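Side-chain contacts in EH1AB1 (Metagenome, PDB 6I8F), which hydrolyses esters, probably by means of the catalytic machinery shared by enzymes of the alpha/beta-hydrolase fold: residues V183-C188 with T194-Q199; Q127-D132 with R153-N158; P260-L265 with D281-A286. All coordinates share one frame; numbering follows the deposited sequence.

Contact 1 (V183-C188 with T194-Q199); sequences VVCQAC and TGPAFQ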
loop_
_atom_site.group_PDB
_atom_site.type_symbol
_atom_site.label_atom_id
_atom_site.label_comp_id
_atom_site.label_asym_id
_atom_site.label_seq_id
_atom_site.Cartn_x
_atom_site.Cartn_y
_atom_site.Cartn_z
ATOM N N VAL A 183 -8.741 -6.673 16.590
ATOM C CA VAL A 183 -9.243 -7.598 17.602
ATOM C C VAL A 183 -10.435 -8.375 17.044
ATOM O O VAL A 183 -10.530 -9.566 17.294
ATOM C CB VAL A 183 -9.575 -6.864 18.912
ATOM C CG1 VAL A 183 -10.416 -7.718 19.857
ATOM C CG2 VAL A 183 -8.308 -6.398 19.602
ATOM N N VAL A 184 -11.324 -7.710 16.286
ATOM C CA VAL A 184 -12.464 -8.398 15.665
ATOM C C VAL A 184 -11.962 -9.577 14.821
ATOM O O VAL A 184 -12.528 -10.665 14.879
ATOM C CB VAL A 184 -13.354 -7.456 14.824
ATOM C CG1 VAL A 184 -14.351 -8.230 13.971
ATOM C CG2 VAL A 184 -14.083 -6.448 15.699
ATOM N N CYS A 185 -10.912 -9.350 14.025
ATOM C CA CYS A 185 -10.364 -10.407 13.152
ATOM C C CYS A 185 -9.856 -11.592 13.981
ATOM O O CYS A 185 -10.150 -12.750 13.645
ATOM C CB CYS A 185 -9.235 -9.885 12.281
ATOM S SG CYS A 185 -9.786 -8.637 11.088
ATOM N N GLN A 186 -9.112 -11.291 15.050
ATOM C CA GLN A 186 -8.541 -12.326 15.934
ATOM C C GLN A 186 -9.660 -13.077 16.667
ATOM O O GLN A 186 -9.585 -14.303 16.792
ATOM C CB GLN A 186 -7.551 -11.734 16.936
ATOM C CG GLN A 186 -6.217 -11.373 16.320
ATOM C CD GLN A 186 -5.198 -11.077 17.387
ATOM O OE1 GLN A 186 -5.326 -11.539 18.521
ATOM N NE2 GLN A 186 -4.190 -10.297 17.028
ATOM N N ALA A 187 -10.702 -12.346 17.081
ATOM C CA ALA A 187 -11.854 -12.920 17.811
ATOM C C ALA A 187 -12.588 -13.946 16.946
ATOM O O ALA A 187 -12.820 -15.079 17.378
ATOM C CB ALA A 187 -12.788 -11.834 18.255
ATOM N N CYS A 188 -12.920 -13.559 15.711
ATOM C CA CYS A 188 -13.564 -14.483 14.775
ATOM C C CYS A 188 -12.675 -15.704 14.516
ATOM O O CYS A 188 -13.149 -16.845 14.507
ATOM C CB CYS A 188 -13.893 -13.807 13.455
ATOM S SG CYS A 188 -15.153 -12.531 13.666
ATOM N N THR A 194 -16.241 -17.429 10.460
ATOM C CA THR A 194 -15.876 -16.600 9.326
ATOM C C THR A 194 -15.579 -15.176 9.800
ATOM O O THR A 194 -16.396 -14.520 10.413
ATOM C CB THR A 194 -16.984 -16.622 8.274
ATOM O OG1 THR A 194 -17.103 -17.993 7.903
ATOM C CG2 THR A 194 -16.692 -15.773 7.055
ATOM N N GLY A 195 -14.367 -14.721 9.500
ATOM C CA GLY A 195 -13.953 -13.409 9.839
ATOM C C GLY A 195 -14.022 -12.483 8.635
ATOM O O GLY A 195 -14.434 -12.890 7.550
ATOM N N PRO A 196 -13.605 -11.211 8.814
ATOM C CA PRO A 196 -13.550 -10.242 7.727
ATOM C C PRO A 196 -12.635 -10.706 6.594
ATOM O O PRO A 196 -11.694 -11.431 6.840
ATOM C CB PRO A 196 -12.956 -8.996 8.398
ATOM C CG PRO A 196 -13.330 -9.154 9.849
ATOM C CD PRO A 196 -13.159 -10.638 10.093
ATOM N N ALA A 197 -12.925 -10.253 5.372
ATOM C CA ALA A 197 -12.110 -10.541 4.196
ATOM C C ALA A 197 -10.872 -9.626 4.132
ATOM O O ALA A 197 -9.958 -9.854 3.323
ATOM C CB ALA A 197 -12.970 -10.353 2.969
ATOM N N PHE A 198 -10.852 -8.556 4.941
ATOM C CA PHE A 198 -9.815 -7.522 4.854
ATOM C C PHE A 198 -9.863 -6.703 6.140
ATOM O O PHE A 198 -10.935 -6.598 6.736
ATOM C CB PHE A 198 -10.051 -6.657 3.613
ATOM C CG PHE A 198 -9.017 -5.597 3.304
ATOM C CD1 PHE A 198 -9.174 -4.296 3.747
ATOM C CD2 PHE A 198 -7.906 -5.890 2.526
ATOM C CE1 PHE A 198 -8.245 -3.311 3.441
ATOM C CE2 PHE A 198 -6.982 -4.904 2.203
ATOM C CZ PHE A 198 -7.151 -3.617 2.668
ATOM N N GLN A 199 -8.717 -6.148 6.555
ATOM C CA GLN A 199 -8.645 -5.298 7.742
ATOM C C GLN A 199 -7.848 -4.030 7.406
ATOM O O GLN A 199 -6.729 -4.093 6.914
ATOM C CB GLN A 199 -8.088 -6.053 8.958
ATOM C CG GLN A 199 -6.678 -6.622 8.780
ATOM C CD GLN A 199 -6.214 -7.441 9.965
ATOM O OE1 GLN A 199 -6.311 -7.015 11.116
ATOM N NE2 GLN A 199 -5.695 -8.634 9.699
#
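Helix residues 183-188 and residues 194-199, which lead into strand 198-202, draw closest where the chain turns back, with the CA atoms of Cys188 and Gly195 5.1 Å apart. The contact belongs to the beta-alpha-beta crossover of strand 169-174, helix 176-190 and strand 198-202, a building unit of the alpha/beta-hydrolase fold whose helix follows what is probably the nucleophile elbow, as in this family. At the turn, Cys188 CB lies 3.6 Å from Gly195 CA, and a residue without a side chain suits so close an approach. One helical turn earlier, Cys185 carries the main packing. Its sulfur, placed beside the backbone N (chi1 -65°), reaches Pro196 CG at 3.8 Å, while Val184 CG1 touches the same ring carbon more loosely, at 4.3 Å. The small sulfur bridges from the helix to both Pro196 in the loop and Gln199 on the strand, and proline offers a rigid apolar surface. Phe152 of helix 143-157 also packs on both Cys188 and Pro196. Gln199 sets its CG between its backbone N and carbonyl carbon (chi1 60°) and then extends, carrying the amide past the sulfur; NE2 is hydrogen-bonded to Pro260 O. Cys185 SG meets this side chain at both its root and its end, with Gln199 CB and Gln199 OE1 each 3.8 Å away.

Contact 2 (Q127-D132 with R153-N158); sequences QVISID and RHIRDN
Asp157 OD1, two residues after the Ile155 that packs against Ile129 and Ile131, is held in a salt bridge by Arg156, with NE at 2.8 Å and a weak bond from NH2. NH2 also bonds OD2 of Asp157 at 3.2 Å, so the guanidinium grips the carboxylate side-on through two nitrogens, although NE meets OD1 from above the carboxylate plane. Arg156 NH1 has further partners in Glu193 and in Thr194 O. Near the helix end, Asn158 ND2 donates to His154 O at 2.8 Å, in the carbonyl plane and on a lone pair, tying the departing chain back to the last turn. The contact with strand 127-132 itself is wholly apolar. In Ile155 a chi1 of -67° sets CG1 opposite the carbonyl carbon, and the nearly extended chain beyond brings CD1 tip to tip with both strand isoleucines. Ile155 CD1 lies 4.1 Å from Ile129 CG2, and the same methyl is 4.1 Å from Ile131 CD1. Two residues apart on the strand, these branched side chains suit both an extended backbone and a buried surface. Strands 78-85 and 94-100 lie on either side of strand 127-132, and the whole is the helix-on-sheet packing of the alpha/beta-hydrolase fold.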
loop_
_atom_site.group_PDB
_atom_site.type_symbol
_atom_site.label_atom_id
_atom_site.label_comp_id
_atom_site.label_asym_id
_atom_site.label_seq_id
_atom_site.Cartn_x
_atom_site.Cartn_y
_atom_site.Cartn_z
ATOM N N GLN A 127 -19.198 0.267 -0.139
ATOM C CA GLN A 127 -20.067 0.713 0.945
ATOM C C GLN A 127 -19.219 0.854 2.218
ATOM O O GLN A 127 -18.363 0.017 2.454
ATOM C CB GLN A 127 -21.194 -0.296 1.171
ATOM C CG GLN A 127 -22.083 0.077 2.350
ATOM C CD GLN A 127 -23.352 -0.735 2.441
ATOM O OE1 GLN A 127 -24.421 -0.184 2.687
ATOM N NE2 GLN A 127 -23.241 -2.046 2.295
ATOM N N VAL A 128 -19.449 1.910 3.006
ATOM C CA VAL A 128 -18.911 2.014 4.378
ATOM C C VAL A 128 -20.087 2.006 5.370
ATOM O O VAL A 128 -21.140 2.637 5.152
ATOM C CB VAL A 128 -18.012 3.251 4.566
ATOM C CG1 VAL A 128 -17.473 3.364 5.988
ATOM C CG2 VAL A 128 -16.861 3.255 3.568
ATOM N N ILE A 129 -19.912 1.249 6.457
ATOM C CA ILE A 129 -20.869 1.220 7.555
ATOM C C ILE A 129 -20.120 1.567 8.834
ATOM O O ILE A 129 -19.369 0.737 9.332
ATOM C CB ILE A 129 -21.579 -0.137 7.672
ATOM C CG1 ILE A 129 -22.261 -0.525 6.360
ATOM C CG2 ILE A 129 -22.571 -0.104 8.829
ATOM C CD1 ILE A 129 -22.868 -1.916 6.366
ATOM N N SER A 130 -20.355 2.791 9.328
ATOM C CA SER A 130 -19.728 3.322 10.535
ATOM C C SER A 130 -20.546 2.916 11.774
ATOM O O SER A 130 -21.777 2.998 11.773
ATOM C CB SER A 130 -19.596 4.816 10.421
ATOM O OG SER A 130 -18.918 5.339 11.544
ATOM N N ILE A 131 -19.856 2.475 12.828
ATOM C CA ILE A 131 -20.501 1.842 13.965
ATOM C C ILE A 131 -20.388 2.753 15.186
ATOM O O ILE A 131 -19.306 3.260 15.507
ATOM C CB ILE A 131 -19.909 0.449 14.261
ATOM C CG1 ILE A 131 -19.991 -0.500 13.060
ATOM C CG2 ILE A 131 -20.568 -0.147 15.501
ATOM C CD1 ILE A 131 -21.381 -0.759 12.555
ATOM N N ASP A 132 -21.524 2.906 15.867
ATOM C CA ASP A 132 -21.639 3.671 17.093
ATOM C C ASP A 132 -21.628 2.685 18.271
ATOM O O ASP A 132 -22.665 2.244 18.738
ATOM C CB ASP A 132 -22.904 4.529 17.055
ATOM C CG ASP A 132 -22.856 5.769 17.926
ATOM O OD1 ASP A 132 -21.817 6.004 18.597
ATOM O OD2 ASP A 132 -23.861 6.503 17.919
ATOM N N ARG A 153 -20.356 -9.475 13.358
ATOM C CA ARG A 153 -21.094 -10.758 13.271
ATOM C C ARG A 153 -22.506 -10.490 12.717
ATOM O O ARG A 153 -22.981 -11.204 11.862
ATOM C CB ARG A 153 -21.156 -11.453 14.636
ATOM C CG ARG A 153 -19.840 -12.029 15.139
ATOM C CD ARG A 153 -20.022 -12.818 16.427
ATOM N NE ARG A 153 -18.810 -13.521 16.842
ATOM C CZ ARG A 153 -18.445 -13.761 18.109
ATOM N NH1 ARG A 153 -19.129 -13.238 19.117
ATOM N NH2 ARG A 153 -17.384 -14.513 18.362
ATOM N N HIS A 154 -23.163 -9.432 13.200
ATOM C CA HIS A 154 -24.545 -9.124 12.804
ATOM C C HIS A 154 -24.629 -8.757 11.311
ATOM O O HIS A 154 -25.518 -9.223 10.588
ATOM C CB HIS A 154 -25.115 -8.007 13.677
ATOM C CG HIS A 154 -26.517 -7.648 13.319
ATOM N ND1 HIS A 154 -27.603 -8.387 13.760
ATOM C CD2 HIS A 154 -27.013 -6.668 12.533
ATOM C CE1 HIS A 154 -28.712 -7.857 13.281
ATOM N NE2 HIS A 154 -28.377 -6.796 12.526
ATOM N N ILE A 155 -23.725 -7.888 10.853
ATOM C CA ILE A 155 -23.698 -7.491 9.426
ATOM C C ILE A 155 -23.285 -8.689 8.554
ATOM O O ILE A 155 -23.894 -8.916 7.503
ATOM C CB ILE A 155 -22.815 -6.253 9.226
ATOM C CG1 ILE A 155 -23.465 -5.049 9.918
ATOM C CG2 ILE A 155 -22.557 -6.014 7.743
ATOM C CD1 ILE A 155 -22.518 -3.933 10.285
ATOM N N ARG A 156 -22.291 -9.465 9.002
ATOM C CA ARG A 156 -21.859 -10.689 8.296
ATOM C C ARG A 156 -23.059 -11.630 8.119
ATOM O O ARG A 156 -23.286 -12.161 7.045
ATOM C CB ARG A 156 -20.717 -11.381 9.052
ATOM C CG ARG A 156 -20.242 -12.702 8.454
ATOM C CD ARG A 156 -19.582 -13.632 9.467
ATOM N NE ARG A 156 -20.439 -14.012 10.588
ATOM C CZ ARG A 156 -20.013 -14.334 11.811
ATOM N NH1 ARG A 156 -18.721 -14.407 12.085
ATOM N NH2 ARG A 156 -20.892 -14.571 12.768
ATOM N N ASP A 157 -23.824 -11.842 9.193
ATOM C CA ASP A 157 -24.879 -12.839 9.183
ATOM C C ASP A 157 -26.112 -12.311 8.441
ATOM O O ASP A 157 -26.975 -13.084 8.094
ATOM C CB ASP A 157 -25.199 -13.298 10.608
ATOM C CG ASP A 157 -24.051 -14.054 11.248
ATOM O OD1 ASP A 157 -23.169 -14.533 10.509
ATOM O OD2 ASP A 157 -24.036 -14.139 12.478
ATOM N N ASN A 158 -26.190 -10.996 8.221
ATOM C CA ASN A 158 -27.345 -10.345 7.610
ATOM C C ASN A 158 -26.884 -9.471 6.436
ATOM O O ASN A 158 -27.435 -8.392 6.183
ATOM C CB ASN A 158 -28.106 -9.553 8.672
ATOM C CG ASN A 158 -28.658 -10.467 9.744
ATOM O OD1 ASN A 158 -29.663 -11.134 9.511
ATOM N ND2 ASN A 158 -27.975 -10.561 10.880
#

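Contact 3 (P260-L265 with D281-A286); sequences PPAFVL and DRLIEA
Residues 260-265 enter and follow strand 262-267, while residues 281-285 are the last turn and more of helix 273-285, running back in roughly the opposite direction, and Ala286 begins the loop after it; the nearest CA atoms, of Ala262 and Leu283, are 8.0 Å apart. Together with strand 290-296 these elements make a beta-alpha-beta unit near the border of the sheet. A single leucine spans the gap. In Leu283, CG stands anti to the carbonyl carbon (chi1 -72°) and CD1 continues the chain almost fully extended (chi2 166°), which sets that methyl against the strand, 3.7 Å from Ala262 CB. The same methyl reaches Val264 CG2 at 4.2 Å, the valine and leucine side chains crossing at a slant. The small Ala262 admits the leucine close to the strand, and Val264, branched at CB as suits an extended backbone, supplies a second methyl surface two residues on. Phe256 and Thr290 also touch Leu283. On the helix, Asp281 and Glu285 form salt bridges with Arg277 of the second subunit. Leu283 CD1, Ala262 CB and Val264 CG2 are all methyls, so the contact holds the helix to the sheet by shape and burial, without the directional demand of a hydrogen bond.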
loop_
_atom_site.group_PDB
_atom_site.type_symbol
_atom_site.label_atom_id
_atom_site.label_comp_id
_atom_site.label_asym_id
_atom_site.label_seq_id
_atom_site.Cartn_x
_atom_site.Cartn_y
_atom_site.Cartn_z
ATOM N N PRO A 260 -6.997 -11.999 8.148
ATOM C CA PRO A 260 -7.270 -11.507 6.802
ATOM C C PRO A 260 -6.236 -10.526 6.250
ATOM O O PRO A 260 -5.504 -9.889 7.000
ATOM C CB PRO A 260 -8.617 -10.793 6.913
ATOM C CG PRO A 260 -8.827 -10.528 8.383
ATOM C CD PRO A 260 -7.932 -11.472 9.153
ATOM N N PRO A 261 -6.163 -10.371 4.910
ATOM C CA PRO A 261 -5.278 -9.380 4.291
ATOM C C PRO A 261 -5.523 -7.995 4.908
ATOM O O PRO A 261 -6.629 -7.684 5.329
ATOM C CB PRO A 261 -5.657 -9.425 2.804
ATOM C CG PRO A 261 -6.251 -10.806 2.611
ATOM C CD PRO A 261 -6.930 -11.141 3.920
ATOM N N ALA A 262 -4.471 -7.185 4.963
ATOM C CA ALA A 262 -4.467 -6.004 5.778
ATOM C C ALA A 262 -3.828 -4.841 5.024
ATOM O O ALA A 262 -3.003 -5.037 4.139
ATOM C CB ALA A 262 -3.708 -6.291 7.061
ATOM N N PHE A 263 -4.276 -3.637 5.393
ATOM C CA PHE A 263 -3.614 -2.386 5.145
ATOM C C PHE A 263 -3.300 -1.786 6.518
ATOM O O PHE A 263 -4.218 -1.595 7.312
ATOM C CB PHE A 263 -4.515 -1.475 4.309
ATOM C CG PHE A 263 -4.004 -0.073 4.114
ATOM C CD1 PHE A 263 -3.137 0.230 3.080
ATOM C CD2 PHE A 263 -4.399 0.951 4.948
ATOM C CE1 PHE A 263 -2.675 1.522 2.888
ATOM C CE2 PHE A 263 -3.919 2.240 4.773
ATOM C CZ PHE A 263 -3.075 2.525 3.730
ATOM N N VAL A 264 -2.021 -1.515 6.796
ATOM C CA VAL A 264 -1.589 -0.969 8.092
ATOM C C VAL A 264 -0.857 0.352 7.827
ATOM O O VAL A 264 0.125 0.392 7.079
ATOM C CB VAL A 264 -0.702 -1.968 8.864
ATOM C CG1 VAL A 264 -0.345 -1.434 10.238
ATOM C CG2 VAL A 264 -1.340 -3.346 8.983
ATOM N N LEU A 265 -1.368 1.434 8.413
ATOM C CA LEU A 265 -0.823 2.750 8.219
ATOM C C LEU A 265 -0.287 3.264 9.560
ATOM O O LEU A 265 -0.978 3.141 10.581
ATOM C CB LEU A 265 -1.913 3.671 7.662
ATOM C CG LEU A 265 -1.479 5.107 7.361
ATOM C CD1 LEU A 265 -2.278 5.682 6.206
ATOM C CD2 LEU A 265 -1.630 5.997 8.586
ATOM N N ASP A 281 4.534 -6.251 10.538
ATOM C CA ASP A 281 5.659 -7.190 10.491
ATOM C C ASP A 281 5.196 -8.615 10.833
ATOM O O ASP A 281 5.570 -9.557 10.140
ATOM C CB ASP A 281 6.796 -6.758 11.423
ATOM C CG ASP A 281 7.565 -5.547 10.927
ATOM O OD1 ASP A 281 7.418 -5.191 9.727
ATOM O OD2 ASP A 281 8.276 -4.946 11.750
ATOM N N ARG A 282 4.383 -8.767 11.887
ATOM C CA ARG A 282 3.889 -10.085 12.307
ATOM C C ARG A 282 2.963 -10.656 11.231
ATOM O O ARG A 282 3.023 -11.878 10.927
ATOM C CB ARG A 282 3.159 -10.034 13.653
ATOM C CG ARG A 282 4.004 -9.577 14.839
ATOM C CD ARG A 282 4.645 -10.644 15.712
ATOM N NE ARG A 282 3.986 -11.943 15.743
ATOM C CZ ARG A 282 3.426 -12.519 16.812
ATOM N NH1 ARG A 282 3.206 -11.838 17.926
ATOM N NH2 ARG A 282 3.077 -13.791 16.755
ATOM N N LEU A 283 2.114 -9.790 10.651
ATOM C CA LEU A 283 1.232 -10.226 9.572
ATOM C C LEU A 283 2.084 -10.715 8.388
ATOM O O LEU A 283 1.842 -11.788 7.866
ATOM C CB LEU A 283 0.286 -9.092 9.163
ATOM C CG LEU A 283 -0.822 -8.760 10.159
ATOM C CD1 LEU A 283 -1.463 -7.422 9.828
ATOM C CD2 LEU A 283 -1.862 -9.869 10.211
ATOM N N ILE A 284 3.098 -9.936 7.996
ATOM C CA ILE A 284 3.919 -10.269 6.816
ATOM C C ILE A 284 4.621 -11.615 7.042
ATOM O O ILE A 284 4.598 -12.499 6.186
ATOM C CB ILE A 284 4.907 -9.129 6.497
ATOM C CG1 ILE A 284 4.161 -7.918 5.937
ATOM C CG2 ILE A 284 6.012 -9.582 5.549
ATOM C CD1 ILE A 284 4.892 -6.613 6.125
ATOM N N GLU A 285 5.224 -11.759 8.224
ATOM C CA GLU A 285 6.025 -12.921 8.563
ATOM C C GLU A 285 5.158 -14.188 8.640
ATOM O O GLU A 285 5.661 -15.270 8.369
ATOM C CB GLU A 285 6.858 -12.606 9.806
ATOM C CG GLU A 285 8.119 -11.831 9.451
ATOM C CD GLU A 285 8.517 -10.692 10.376
ATOM O OE1 GLU A 285 8.632 -10.944 11.604
ATOM O OE2 GLU A 285 8.727 -9.558 9.863
ATOM N N ALA A 286 3.860 -14.045 8.944
ATOM C CA ALA A 286 2.927 -15.160 8.965
ATOM C C ALA A 286 2.386 -15.477 7.564
ATOM O O ALA A 286 1.534 -16.337 7.417
ATOM C CB ALA A 286 1.785 -14.847 9.898
#

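All three contacts are buried and fix helices to one mixed sheet, but they do so at different places along it. Contacts 1 and 3 serve neighbouring strands, 198-202 and 262-267, which are joined through probable backbone hydrogen bonds from Gln199 N to Pro261 O and from Phe263 N to Gln199 O. Contact 2 lies several strands away along the sheet, on strand 127-132, yet it reaches contact 1 through Arg156 and Thr194. Contact 2 is isoleucine on isoleucine; contact 3 sets a leucine on alanine and valine; contact 1 adds cysteine sulfur, a proline ring and the Gln199 side chain, with the close approach at Gly195. Charges of contact 2 pair within the chain, whereas Asp281 and Glu285 of contact 3 pair with Arg277 of the second subunit.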